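Local atomic coordinates of 2-Keto-3-deoxy-(6-phospho-)gluconate aldolase (Thermoproteus tenax, PDB entry 2R94), a protein that belongs to the dihydrodipicolinate synthetase family of aldolases, folds as a TIM barrel and holds pyruvic acid in this crystal structure. Residues 1-6 and 31-36; 5-10 and 197-202; 96-101 and 127-132. One frame throughout, in Å; residues are numbered along the deposited sequence.

Contact 1. Residues 1-6 and 31-36; sequences MEIVAP and KGVDVV. With PYR (pyruvic acid), chain E.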
loop_
_atom_site.group_PDB
_atom_site.type_symbol
_atom_site.label_atom_id
_atom_site.label_comp_id
_atom_site.label_asym_id
_atom_site.label_seq_id
_atom_site.Cartn_x
_atom_site.Cartn_y
_atom_site.Cartn_z
ATOM N N MET A 1 29.893 -9.846 13.929
ATOM C CA MET A 1 28.802 -9.209 13.119
ATOM C C MET A 1 29.361 -7.986 12.479
ATOM O O MET A 1 30.139 -7.204 13.087
ATOM C CB MET A 1 27.551 -8.870 13.965
ATOM C CG MET A 1 26.841 -10.102 14.435
ATOM S SD MET A 1 25.411 -9.745 15.452
ATOM C CE MET A 1 26.272 -8.982 16.873
ATOM N N GLU A 2 28.986 -7.837 11.234
ATOM C CA GLU A 2 29.616 -6.855 10.391
ATOM C C GLU A 2 28.880 -5.582 10.241
ATOM O O GLU A 2 27.641 -5.547 10.245
ATOM C CB GLU A 2 29.826 -7.440 9.005
ATOM C CG GLU A 2 31.002 -8.383 9.054
ATOM C CD GLU A 2 30.945 -9.424 8.011
ATOM O OE1 GLU A 2 29.904 -9.564 7.343
ATOM O OE2 GLU A 2 31.980 -10.083 7.834
ATOM N N ILE A 3 29.662 -4.539 10.052
ATOM C CA ILE A 3 29.173 -3.244 9.644
ATOM C C ILE A 3 29.604 -3.061 8.185
ATOM O O ILE A 3 30.801 -2.927 7.897
ATOM C CB ILE A 3 29.790 -2.131 10.552
ATOM C CG1 ILE A 3 29.274 -2.296 11.980
ATOM C CG2 ILE A 3 29.473 -0.695 9.988
ATOM C CD1 ILE A 3 29.954 -1.323 13.013
ATOM N N VAL A 4 28.627 -3.061 7.278
ATOM C CA VAL A 4 28.852 -2.902 5.862
ATOM C C VAL A 4 28.389 -1.491 5.459
ATOM O O VAL A 4 27.290 -1.092 5.812
ATOM C CB VAL A 4 27.981 -3.941 5.103
ATOM C CG1 VAL A 4 28.247 -3.848 3.607
ATOM C CG2 VAL A 4 28.264 -5.352 5.624
ATOM N N ALA A 5 29.227 -0.723 4.779
ATOM C CA ALA A 5 28.855 0.602 4.330
ATOM C C ALA A 5 28.408 0.522 2.900
ATOM O O ALA A 5 29.186 0.147 2.060
ATOM C CB ALA A 5 29.984 1.550 4.431
ATOM N N PRO A 6 27.157 0.929 2.610
ATOM C CA PRO A 6 26.766 1.060 1.216
ATOM C C PRO A 6 27.278 2.434 0.873
ATOM O O PRO A 6 26.624 3.427 1.170
ATOM C CB PRO A 6 25.260 1.056 1.287
ATOM C CG PRO A 6 24.976 1.747 2.634
ATOM C CD PRO A 6 26.081 1.340 3.541
ATOM N N LYS A 31 37.334 3.182 10.853
ATOM C CA LYS A 31 36.442 3.534 11.971
ATOM C C LYS A 31 35.361 2.524 12.218
ATOM O O LYS A 31 34.325 2.851 12.779
ATOM C CB LYS A 31 35.808 4.893 11.740
ATOM C CG LYS A 31 36.767 5.996 11.978
ATOM C CD LYS A 31 36.200 7.322 11.691
ATOM C CE LYS A 31 37.297 8.340 11.727
ATOM N NZ LYS A 31 36.674 9.703 11.875
ATOM N N GLY A 32 35.589 1.294 11.810
ATOM C CA GLY A 32 34.703 0.231 12.159
ATOM C C GLY A 32 33.984 -0.396 10.979
ATOM O O GLY A 32 33.363 -1.440 11.153
ATOM N N VAL A 33 34.044 0.209 9.791
ATOM C CA VAL A 33 33.382 -0.441 8.648
ATOM C C VAL A 33 34.234 -1.648 8.255
ATOM O O VAL A 33 35.448 -1.514 7.995
ATOM C CB VAL A 33 33.243 0.458 7.423
ATOM C CG1 VAL A 33 32.677 -0.357 6.260
ATOM C CG2 VAL A 33 32.372 1.631 7.719
ATOM N N ASP A 34 33.607 -2.818 8.269
ATOM C CA ASP A 34 34.243 -4.048 7.876
ATOM C C ASP A 34 34.212 -4.316 6.347
ATOM O O ASP A 34 35.183 -4.812 5.788
ATOM C CB ASP A 34 33.555 -5.193 8.598
ATOM C CG ASP A 34 33.607 -5.033 10.113
ATOM O OD1 ASP A 34 34.734 -4.929 10.674
ATOM O OD2 ASP A 34 32.514 -4.972 10.734
ATOM N N VAL A 35 33.103 -4.023 5.692
ATOM C CA VAL A 35 32.915 -4.390 4.313
ATOM C C VAL A 35 32.408 -3.152 3.584
ATOM O O VAL A 35 31.653 -2.369 4.169
ATOM C CB VAL A 35 31.846 -5.439 4.201
ATOM C CG1 VAL A 35 31.691 -5.928 2.735
ATOM C CG2 VAL A 35 32.156 -6.597 5.079
ATOM N N VAL A 36 32.797 -2.969 2.315
ATOM C CA VAL A 36 32.323 -1.869 1.507
ATOM C C VAL A 36 31.368 -2.443 0.462
ATOM O O VAL A 36 31.696 -3.417 -0.243
ATOM C CB VAL A 36 33.528 -1.143 0.928
ATOM C CG1 VAL A 36 33.142 -0.116 -0.105
ATOM C CG2 VAL A 36 34.322 -0.442 2.098
HETATM C C PYR E . 22.235 0.661 0.062
HETATM O O PYR E . 22.203 1.906 0.176
HETATM O OXT PYR E . 22.742 0.117 -0.959
HETATM C CA PYR E . 21.711 -0.074 1.066
HETATM C CB PYR E . 21.120 0.589 2.281
#
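I3 and D34 join the first strand of the TIM barrel, 2-6, to the segment leading into its neighbour, strand 35-38. In the backbone, I3 O accepts two successive amides, D34 N at 2.8 Å and, weakly, V35 N at 3.4 Å. One step further along, A5 N donates to V35 O at 3.0 Å, and V4 CA makes a CA-H...O contact of 3.3 Å with the same V35 O. The A5 N bond belongs to the parallel pairing of V4 with V35 and A5 with V36.

A side chain adds a further bond at the strand's beginning. D34 OD2 takes the amide of I3 N at 3.0 Å, almost straight at 172°, through the anti lone pair that faces away from OD1. With CG beside the backbone N (chi1 -58°), the carboxylate is brought over to strand 2-6. R209 forms a salt bridge with the same OD2 and also bonds M1 O. E2 OE2 stays 5.9 Å from D34 OD2; the E2 carboxylate is engaged by Y175 and R66.

Apolar side chains meet on both faces of strand 2-6. V4 and V35 lie alongside each other, pointing the same way, with V4 CG2 3.9 Å from V35 CB. On the other face A5 CB rests 3.8 Å from V33 CG1, and both side chains also touch I28 of helix 20-29. P6 follows, its CB touching pyruvic acid.

Two arginines drawn to two acids would offset the like charges of E2 and D34, so the strand's start is probably fixed by ionic as well as backbone bonds.

Contact 2. Residues 5-10 and 197-202; sequences APVITT and SANYLP. With PYR (pyruvic acid), chain E.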
loop_
_atom_site.group_PDB
_atom_site.type_symbol
_atom_site.label_atom_id
_atom_site.label_comp_id
_atom_site.label_asym_id
_atom_site.label_seq_id
_atom_site.Cartn_x
_atom_site.Cartn_y
_atom_site.Cartn_z
ATOM N N ALA A 5 29.227 -0.723 4.779
ATOM C CA ALA A 5 28.855 0.602 4.330
ATOM C C ALA A 5 28.408 0.522 2.900
ATOM O O ALA A 5 29.186 0.147 2.060
ATOM C CB ALA A 5 29.984 1.550 4.431
ATOM N N PRO A 6 27.157 0.929 2.610
ATOM C CA PRO A 6 26.766 1.060 1.216
ATOM C C PRO A 6 27.278 2.434 0.873
ATOM O O PRO A 6 26.624 3.427 1.170
ATOM C CB PRO A 6 25.260 1.056 1.287
ATOM C CG PRO A 6 24.976 1.747 2.634
ATOM C CD PRO A 6 26.081 1.340 3.541
ATOM N N VAL A 7 28.486 2.485 0.318
ATOM C CA VAL A 7 29.290 3.706 0.258
ATOM C C VAL A 7 28.744 4.629 -0.797
ATOM O O VAL A 7 28.109 4.168 -1.797
ATOM C CB VAL A 7 30.794 3.322 0.002
ATOM C CG1 VAL A 7 30.953 2.663 -1.367
ATOM C CG2 VAL A 7 31.706 4.520 0.198
ATOM N N ILE A 8 28.901 5.927 -0.576
ATOM C CA ILE A 8 28.393 6.904 -1.527
ATOM C C ILE A 8 29.329 6.905 -2.742
ATOM O O ILE A 8 30.522 6.607 -2.619
ATOM C CB ILE A 8 28.403 8.374 -0.965
ATOM C CG1 ILE A 8 29.717 8.671 -0.290
ATOM C CG2 ILE A 8 27.364 8.642 0.158
ATOM C CD1 ILE A 8 29.750 10.074 0.263
ATOM N N THR A 9 28.792 7.298 -3.899
ATOM C CA THR A 9 29.567 7.503 -5.067
ATOM C C THR A 9 29.859 9.009 -5.165
ATOM O O THR A 9 28.941 9.838 -5.255
ATOM C CB THR A 9 28.770 7.076 -6.264
ATOM O OG1 THR A 9 28.331 5.715 -6.063
ATOM C CG2 THR A 9 29.641 7.191 -7.478
ATOM N N THR A 10 31.133 9.367 -5.161
ATOM C CA THR A 10 31.470 10.752 -4.998
ATOM C C THR A 10 31.784 11.416 -6.344
ATOM O O THR A 10 32.862 11.242 -6.893
ATOM C CB THR A 10 32.675 10.870 -4.097
ATOM O OG1 THR A 10 33.749 10.083 -4.655
ATOM C CG2 THR A 10 32.372 10.314 -2.743
ATOM N N SER A 197 24.312 5.129 7.251
ATOM C CA SER A 197 25.048 5.907 8.226
ATOM C C SER A 197 26.444 5.393 8.442
ATOM O O SER A 197 27.264 6.047 9.115
ATOM C CB SER A 197 24.309 5.942 9.555
ATOM O OG SER A 197 24.025 4.651 10.023
ATOM N N ALA A 198 26.771 4.237 7.867
ATOM C CA ALA A 198 28.147 3.830 7.973
ATOM C C ALA A 198 29.020 4.824 7.228
ATOM O O ALA A 198 30.188 4.921 7.501
ATOM C CB ALA A 198 28.369 2.403 7.535
ATOM N N ASN A 199 28.461 5.624 6.339
ATOM C CA ASN A 199 29.265 6.654 5.681
ATOM C C ASN A 199 29.606 7.814 6.573
ATOM O O ASN A 199 30.687 8.367 6.476
ATOM C CB ASN A 199 28.505 7.240 4.501
ATOM C CG ASN A 199 28.470 6.314 3.354
ATOM O OD1 ASN A 199 29.480 6.180 2.623
ATOM N ND2 ASN A 199 27.343 5.629 3.180
ATOM N N TYR A 200 28.668 8.245 7.418
ATOM C CA TYR A 200 28.930 9.464 8.132
ATOM C C TYR A 200 29.175 9.234 9.603
ATOM O O TYR A 200 29.841 10.019 10.274
ATOM C CB TYR A 200 27.844 10.488 7.836
ATOM C CG TYR A 200 26.403 10.006 8.005
ATOM C CD1 TYR A 200 25.787 9.973 9.249
ATOM C CD2 TYR A 200 25.676 9.576 6.912
ATOM C CE1 TYR A 200 24.443 9.552 9.419
ATOM C CE2 TYR A 200 24.369 9.149 7.035
ATOM C CZ TYR A 200 23.755 9.150 8.282
ATOM O OH TYR A 200 22.482 8.667 8.346
ATOM N N LEU A 201 28.683 8.114 10.129
ATOM C CA LEU A 201 28.869 7.859 11.545
ATOM C C LEU A 201 29.220 6.421 11.843
ATOM O O LEU A 201 28.599 5.787 12.701
ATOM C CB LEU A 201 27.627 8.264 12.346
ATOM C CG LEU A 201 27.491 9.769 12.604
ATOM C CD1 LEU A 201 26.070 10.114 13.117
ATOM C CD2 LEU A 201 28.606 10.298 13.537
ATOM N N PRO A 202 30.265 5.897 11.181
ATOM C CA PRO A 202 30.555 4.490 11.417
ATOM C C PRO A 202 30.893 4.193 12.876
ATOM O O PRO A 202 30.618 3.108 13.366
ATOM C CB PRO A 202 31.760 4.232 10.498
ATOM C CG PRO A 202 32.353 5.559 10.200
ATOM C CD PRO A 202 31.170 6.505 10.194
HETATM C C PYR E . 22.235 0.661 0.062
HETATM O O PYR E . 22.203 1.906 0.176
HETATM O OXT PYR E . 22.742 0.117 -0.959
HETATM C CA PYR E . 21.711 -0.074 1.066
HETATM C CB PYR E . 21.120 0.589 2.281
#
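N199 lays its carboxamide across the backbone of P6, V7 and I8, bridging two peptide groups from one side chain. N199 ND2 donates to P6 O at 3.1 Å and 164°; that oxygen lies in the plane of the amide, although the donor itself stands 46° out of the P6 carbonyl plane. At the other end of the amide, N199 OD1 accepts I8 N at 3.3 Å, the N-H coming from above the carboxamide plane. CG sits beside its own backbone N (chi1 -74°), which directs the group toward the end of strand 2-6. H24 also bonds OD1, and S196 O receives ND2, so each polar atom of the amide has two partners, which fixes its rotation.

The V7 side chain crosses that of N199 at about a right angle, V7 CG2 lying 3.7 Å from N199 OD1. Two methyls close the other end of the contact, A5 CB meeting A198 CB at 3.6 Å.

The contact thus ties the end of the first barrel strand to the loop between strand 192-194 and helix 202-214. Helix 20-29 packs against V7, while helix 239-251 covers I8 and N199.

Contact 3. Residues 96-101 and 127-132; sequences SLPPYY and LYNYPA. With PYR (pyruvic acid), chain E.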
loop_
_atom_site.group_PDB
_atom_site.type_symbol
_atom_site.label_atom_id
_atom_site.label_comp_id
_atom_site.label_asym_id
_atom_site.label_seq_id
_atom_site.Cartn_x
_atom_site.Cartn_y
_atom_site.Cartn_z
ATOM N N SER A 96 22.761 -8.139 -6.061
ATOM C CA SER A 96 21.913 -7.491 -7.052
ATOM C C SER A 96 20.513 -7.263 -6.495
ATOM O O SER A 96 19.939 -8.169 -5.911
ATOM C CB SER A 96 21.776 -8.365 -8.323
ATOM O OG SER A 96 21.019 -7.640 -9.314
ATOM N N LEU A 97 19.979 -6.083 -6.749
ATOM C CA LEU A 97 18.580 -5.848 -6.695
ATOM C C LEU A 97 17.937 -6.835 -7.645
ATOM O O LEU A 97 18.565 -7.282 -8.586
ATOM C CB LEU A 97 18.280 -4.435 -7.204
ATOM C CG LEU A 97 18.847 -3.345 -6.279
ATOM C CD1 LEU A 97 18.888 -2.020 -7.059
ATOM C CD2 LEU A 97 17.858 -3.284 -5.138
ATOM N N PRO A 98 16.689 -7.207 -7.359
ATOM C CA PRO A 98 15.880 -7.866 -8.355
ATOM C C PRO A 98 15.658 -6.841 -9.466
ATOM O O PRO A 98 15.797 -5.635 -9.227
ATOM C CB PRO A 98 14.540 -8.102 -7.655
ATOM C CG PRO A 98 14.796 -7.902 -6.183
ATOM C CD PRO A 98 15.990 -6.971 -6.084
ATOM N N PRO A 99 15.299 -7.314 -10.669
ATOM C CA PRO A 99 14.897 -6.409 -11.725
ATOM C C PRO A 99 13.906 -5.425 -11.139
ATOM O O PRO A 99 12.922 -5.836 -10.511
ATOM C CB PRO A 99 14.220 -7.354 -12.748
ATOM C CG PRO A 99 15.112 -8.654 -12.553
ATOM C CD PRO A 99 15.261 -8.734 -11.071
ATOM N N TYR A 100 14.169 -4.141 -11.304
ATOM C CA TYR A 100 13.281 -3.118 -10.766
ATOM C C TYR A 100 12.500 -2.340 -11.860
ATOM O O TYR A 100 12.509 -2.687 -13.047
ATOM C CB TYR A 100 14.099 -2.197 -9.862
ATOM C CG TYR A 100 15.391 -1.726 -10.497
ATOM C CD1 TYR A 100 15.460 -0.490 -11.162
ATOM C CD2 TYR A 100 16.533 -2.508 -10.459
ATOM C CE1 TYR A 100 16.618 -0.054 -11.741
ATOM C CE2 TYR A 100 17.715 -2.073 -11.046
ATOM C CZ TYR A 100 17.750 -0.843 -11.679
ATOM O OH TYR A 100 18.919 -0.403 -12.280
ATOM N N TYR A 101 11.768 -1.327 -11.432
ATOM C CA TYR A 101 10.989 -0.468 -12.303
ATOM C C TYR A 101 9.765 -1.173 -12.912
ATOM O O TYR A 101 8.609 -0.777 -12.644
ATOM C CB TYR A 101 11.827 0.221 -13.424
ATOM C CG TYR A 101 10.842 1.082 -14.213
ATOM C CD1 TYR A 101 10.486 2.318 -13.730
ATOM C CD2 TYR A 101 10.152 0.576 -15.322
ATOM C CE1 TYR A 101 9.562 3.093 -14.356
ATOM C CE2 TYR A 101 9.185 1.310 -15.941
ATOM C CZ TYR A 101 8.914 2.578 -15.469
ATOM O OH TYR A 101 7.985 3.365 -16.030
ATOM N N LEU A 127 21.309 -11.613 -2.682
ATOM C CA LEU A 127 20.090 -10.990 -3.087
ATOM C C LEU A 127 20.088 -9.665 -2.361
ATOM O O LEU A 127 20.397 -9.640 -1.189
ATOM C CB LEU A 127 18.903 -11.840 -2.642
ATOM C CG LEU A 127 17.614 -11.051 -2.569
ATOM C CD1 LEU A 127 17.184 -10.478 -3.921
ATOM C CD2 LEU A 127 16.494 -11.879 -1.907
ATOM N N TYR A 128 19.825 -8.551 -3.066
ATOM C CA TYR A 128 19.704 -7.245 -2.387
ATOM C C TYR A 128 18.243 -6.908 -2.490
ATOM O O TYR A 128 17.775 -6.480 -3.520
ATOM C CB TYR A 128 20.599 -6.173 -3.031
ATOM C CG TYR A 128 20.357 -4.721 -2.612
ATOM C CD1 TYR A 128 19.556 -4.382 -1.483
ATOM C CD2 TYR A 128 20.980 -3.671 -3.323
ATOM C CE1 TYR A 128 19.358 -3.026 -1.106
ATOM C CE2 TYR A 128 20.819 -2.354 -2.983
ATOM C CZ TYR A 128 19.999 -2.011 -1.878
ATOM O OH TYR A 128 19.842 -0.666 -1.588
ATOM N N ASN A 129 17.501 -7.219 -1.438
ATOM C CA ASN A 129 16.067 -7.076 -1.464
ATOM C C ASN A 129 15.699 -5.691 -0.923
ATOM O O ASN A 129 16.175 -5.277 0.132
ATOM C CB ASN A 129 15.407 -8.213 -0.691
ATOM C CG ASN A 129 13.929 -8.207 -0.816
ATOM O OD1 ASN A 129 13.223 -8.066 0.191
ATOM N ND2 ASN A 129 13.421 -8.402 -2.013
ATOM N N TYR A 130 14.855 -4.974 -1.661
ATOM C CA TYR A 130 14.532 -3.627 -1.237
ATOM C C TYR A 130 13.165 -3.228 -1.757
ATOM O O TYR A 130 13.094 -2.431 -2.669
ATOM C CB TYR A 130 15.542 -2.649 -1.790
ATOM C CG TYR A 130 15.419 -1.254 -1.233
ATOM C CD1 TYR A 130 14.344 -0.878 -0.408
ATOM C CD2 TYR A 130 16.380 -0.325 -1.509
ATOM C CE1 TYR A 130 14.255 0.437 0.118
ATOM C CE2 TYR A 130 16.310 0.960 -1.009
ATOM C CZ TYR A 130 15.250 1.337 -0.216
ATOM O OH TYR A 130 15.274 2.623 0.261
ATOM N N PRO A 131 12.087 -3.792 -1.187
ATOM C CA PRO A 131 10.765 -3.731 -1.813
ATOM C C PRO A 131 10.238 -2.343 -2.087
ATOM O O PRO A 131 9.573 -2.151 -3.118
ATOM C CB PRO A 131 9.873 -4.491 -0.842
ATOM C CG PRO A 131 10.847 -5.396 -0.080
ATOM C CD PRO A 131 12.084 -4.574 0.062
ATOM N N ALA A 132 10.558 -1.378 -1.231
ATOM C CA ALA A 132 10.072 -0.015 -1.390
ATOM C C ALA A 132 10.643 0.673 -2.625
ATOM O O ALA A 132 9.973 1.502 -3.227
ATOM C CB ALA A 132 10.432 0.855 -0.118
HETATM C C PYR E . 22.235 0.661 0.062
HETATM O O PYR E . 22.203 1.906 0.176
HETATM O OXT PYR E . 22.742 0.117 -0.959
HETATM C CA PYR E . 21.711 -0.074 1.066
HETATM C CB PYR E . 21.120 0.589 2.281
#
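L97 lies over the ring of Y128 where two neighbouring strands of the TIM barrel, 93-96 and 125-129, end and their loops begin. CD2 of L97 makes a CH-pi contact, 3.7 Å from the centroid of the Y128 ring and 15° off its normal, and the two side chains run alongside each other, pointing the same way. In L97, CG lies beside the backbone N and anti to the carbonyl carbon, which lays CD2 on the ring. Y128 has CG opposite the backbone N (chi1 168°), and its ring is turned to an unusual chi2 of 13°, which presents a face to the leucine. The phenol end reaches pyruvic acid, Y128 OH coming 3.1 Å from OXT, and is also hydrogen-bonded to T41. F37 meets the same ring edge-to-face, so the tyrosine is packed by apolar groups as well as held at its hydroxyl.

L97 CD2 also lies 4.1 Å from Y130 CB. The leucine thus touches the Y128 ring and the CB of Y130, whose ring turns away from it, and Y101 of the second subunit packs against it from outside the chain.

The backbones are joined by Y128 N donating to S96 O at 2.9 Å. Y128 O, in turn, receives L97 CA in a nearly linear CA-H...O contact of 3.3 Å, and P98 CD, a step later, packs 3.2 Å from Y128 O. The P98 ring crosses L127 at about a right angle, P98 CG touching L127 CD1 at 4.2 Å. Proline has no N-H to offer here, so the regular strand pairing gives way to these carbon contacts.

S96 OG, which also bonds Y113, donates to a lone pair of the next residue's carbonyl, L97 O, at 2.6 Å and in the plane of that carbonyl.

All three contacts are buried and all reach the same closed sheet; contacts 1 and 2 reach pyruvic acid through their shared P6, contact 3 through Y128. Contacts 1 and 2 share A5 and P6 and touch directly, V36 against V7 and V33 against P202, so strand 2-6 is held along one flank by its strand neighbour and at its end by a loop. Contact 3 lies on the opposite side of the chain's centre, about 21 Å from contact 1 between centres, and, unlike the others, borders a second subunit. Their chemistry differs accordingly: strand pairing backed by one carboxylate bond in contact 1, a single bridging amide in contact 2, aromatic and proline packing in contact 3.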